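Local coordinates for protein putative enoyl-CoA hydratase (Thermus thermophilus, PDB 1UIY) that probably catalyses the reversible hydration of (2E)-enoyl-CoA to (3S)-3-hydroxyacyl-CoA, a step of fatty acid beta-oxidation, as a homohexamer built as a dimer of trimers, at residues Cys116-Met121 with Leu174-Ala179. Residues are numbered along the deposited sequence; the frame is centred on the assembly and turned at random.
Sequences CDLVVM and LVNRIA
V119 and N176 mark the point where a short parallel strand pair gives way to side-chain bonding, at the end of the crotonase-fold sheet where strand 177-179 is outermost within its chain. Three bonds make up the regular ladder: R177 N donates to V119 O (3.3 Å, nearly straight at 172°), M121 N to R177 O (3.0 Å) and A179 N to M121 O (3.0 Å). N176 N, from the loop residue before the strand, also donates to V119 O, at 2.9 Å, so that this oxygen accepts two N-H groups, both in the carbonyl plane. The amide of N176 then takes the place of a backbone carbonyl. With CG anti to its own carbonyl carbon (chi1 -61°), it swings OD1 onto V119 N at 3.1 Å, a donor tilted 22° from the amide plane. Its other end, ND2, donates to K152 O of the second subunit, while CD2 of L118 lies against the same amide, the two side chains crossing near a right angle. With an alanine in place of N176, V119 N would probably lose its acceptor and K152 O of the second subunit the donor described here. Beside these bonds, V175 CG1 packs on V119 CG1 (3.3 Å) and on M121 CB. R177 reaches outward to a salt bridge with D156 of the second subunit. One asparagine thus extends the bonding past the end of the strand pair and ties it to a subunit interface, its amide held at both ends.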
loop_
_atom_site.group_PDB
_atom_site.type_symbol
_atom_site.label_atom_id
_atom_site.label_comp_id
_atom_site.label_asym_id
_atom_site.label_seq_id
_atom_site.Cartn_x
_atom_site.Cartn_y
_atom_site.Cartn_z
ATOM N N CYS A 116 17.474 -16.126 0.494
ATOM C CA CYS A 116 17.088 -17.416 1.050
ATOM C C CYS A 116 16.281 -17.237 2.324
ATOM O O CYS A 116 16.399 -16.220 3.001
ATOM C CB CYS A 116 18.323 -18.276 1.348
ATOM S SG CYS A 116 19.013 -19.162 -0.084
ATOM N N ASP A 117 15.457 -18.231 2.644
ATOM C CA ASP A 117 14.629 -18.203 3.851
ATOM C C ASP A 117 15.453 -17.971 5.099
ATOM O O ASP A 117 15.154 -17.092 5.896
ATOM C CB ASP A 117 13.876 -19.520 3.998
ATOM C CG ASP A 117 12.589 -19.532 3.230
ATOM O OD1 ASP A 117 12.153 -20.625 2.806
ATOM O OD2 ASP A 117 12.005 -18.437 3.062
ATOM N N LEU A 118 16.490 -18.781 5.260
ATOM C CA LEU A 118 17.369 -18.699 6.412
ATOM C C LEU A 118 18.810 -18.718 5.921
ATOM O O LEU A 118 19.095 -19.186 4.815
ATOM C CB LEU A 118 17.110 -19.890 7.333
ATOM C CG LEU A 118 15.667 -20.025 7.821
ATOM C CD1 LEU A 118 15.409 -21.431 8.282
ATOM C CD2 LEU A 118 15.404 -19.036 8.926
ATOM N N VAL A 119 19.722 -18.219 6.747
ATOM C CA VAL A 119 21.128 -18.166 6.369
ATOM C C VAL A 119 22.050 -18.633 7.475
ATOM O O VAL A 119 21.928 -18.199 8.621
ATOM C CB VAL A 119 21.563 -16.721 6.002
ATOM C CG1 VAL A 119 23.018 -16.714 5.587
ATOM C CG2 VAL A 119 20.683 -16.158 4.893
ATOM N N VAL A 120 22.968 -19.523 7.127
ATOM C CA VAL A 120 23.955 -20.003 8.080
ATOM C C VAL A 120 25.280 -19.572 7.474
ATOM O O VAL A 120 25.628 -19.973 6.364
ATOM C CB VAL A 120 23.929 -21.525 8.231
ATOM C CG1 VAL A 120 24.923 -21.944 9.295
ATOM C CG2 VAL A 120 22.533 -21.985 8.612
HETATM N N MSE A 121 26.007 -18.737 8.203
HETATM C CA MSE A 121 27.273 -18.209 7.718
HETATM C C MSE A 121 28.506 -18.755 8.445
HETATM O O MSE A 121 28.490 -18.981 9.663
HETATM C CB MSE A 121 27.236 -16.679 7.810
HETATM C CG MSE A 121 28.479 -15.980 7.328
HETATM SE SE MSE A 121 28.319 -14.051 7.396
HETATM C CE MSE A 121 28.574 -13.686 5.528
ATOM N N LEU A 174 20.998 -10.270 9.286
ATOM C CA LEU A 174 21.303 -10.685 7.927
ATOM C C LEU A 174 21.421 -12.198 7.888
ATOM O O LEU A 174 21.124 -12.820 6.874
ATOM C CB LEU A 174 22.608 -10.049 7.443
ATOM C CG LEU A 174 22.619 -8.535 7.203
ATOM C CD1 LEU A 174 24.043 -8.059 6.970
ATOM C CD2 LEU A 174 21.748 -8.199 6.006
ATOM N N VAL A 175 21.847 -12.796 8.995
ATOM C CA VAL A 175 21.980 -14.251 9.054
ATOM C C VAL A 175 21.364 -14.796 10.337
ATOM O O VAL A 175 21.353 -14.113 11.363
ATOM C CB VAL A 175 23.466 -14.682 8.977
ATOM C CG1 VAL A 175 24.045 -14.276 7.640
ATOM C CG2 VAL A 175 24.263 -14.045 10.110
ATOM N N ASN A 176 20.855 -16.022 10.287
ATOM C CA ASN A 176 20.229 -16.607 11.468
ATOM C C ASN A 176 21.220 -17.261 12.415
ATOM O O ASN A 176 21.139 -17.066 13.628
ATOM C CB ASN A 176 19.169 -17.639 11.072
ATOM C CG ASN A 176 18.045 -17.042 10.251
ATOM O OD1 ASN A 176 18.175 -16.835 9.041
ATOM N ND2 ASN A 176 16.936 -16.747 10.910
ATOM N N ARG A 177 22.150 -18.039 11.864
ATOM C CA ARG A 177 23.149 -18.743 12.670
ATOM C C ARG A 177 24.566 -18.648 12.149
ATOM O O ARG A 177 24.793 -18.416 10.961
ATOM C CB ARG A 177 22.792 -20.225 12.798
ATOM C CG ARG A 177 21.977 -20.550 14.029
ATOM C CD ARG A 177 20.546 -20.903 13.694
ATOM N NE ARG A 177 19.623 -20.206 14.579
ATOM C CZ ARG A 177 18.331 -20.498 14.689
ATOM N NH1 ARG A 177 17.798 -21.481 13.972
ATOM N NH2 ARG A 177 17.569 -19.798 15.514
ATOM N N ILE A 178 25.520 -18.842 13.057
ATOM C CA ILE A 178 26.939 -18.810 12.720
ATOM C C ILE A 178 27.568 -20.155 13.060
ATOM O O ILE A 178 27.575 -20.568 14.217
ATOM C CB ILE A 178 27.691 -17.744 13.514
ATOM C CG1 ILE A 178 27.080 -16.368 13.265
ATOM C CG2 ILE A 178 29.148 -17.756 13.109
ATOM C CD1 ILE A 178 27.695 -15.282 14.107
ATOM N N ALA A 179 28.089 -20.837 12.047
ATOM C CA ALA A 179 28.719 -22.136 12.253
ATOM C C ALA A 179 30.208 -21.940 12.473
ATOM O O ALA A 179 30.825 -21.063 11.867
ATOM C CB ALA A 179 28.487 -23.038 11.042
#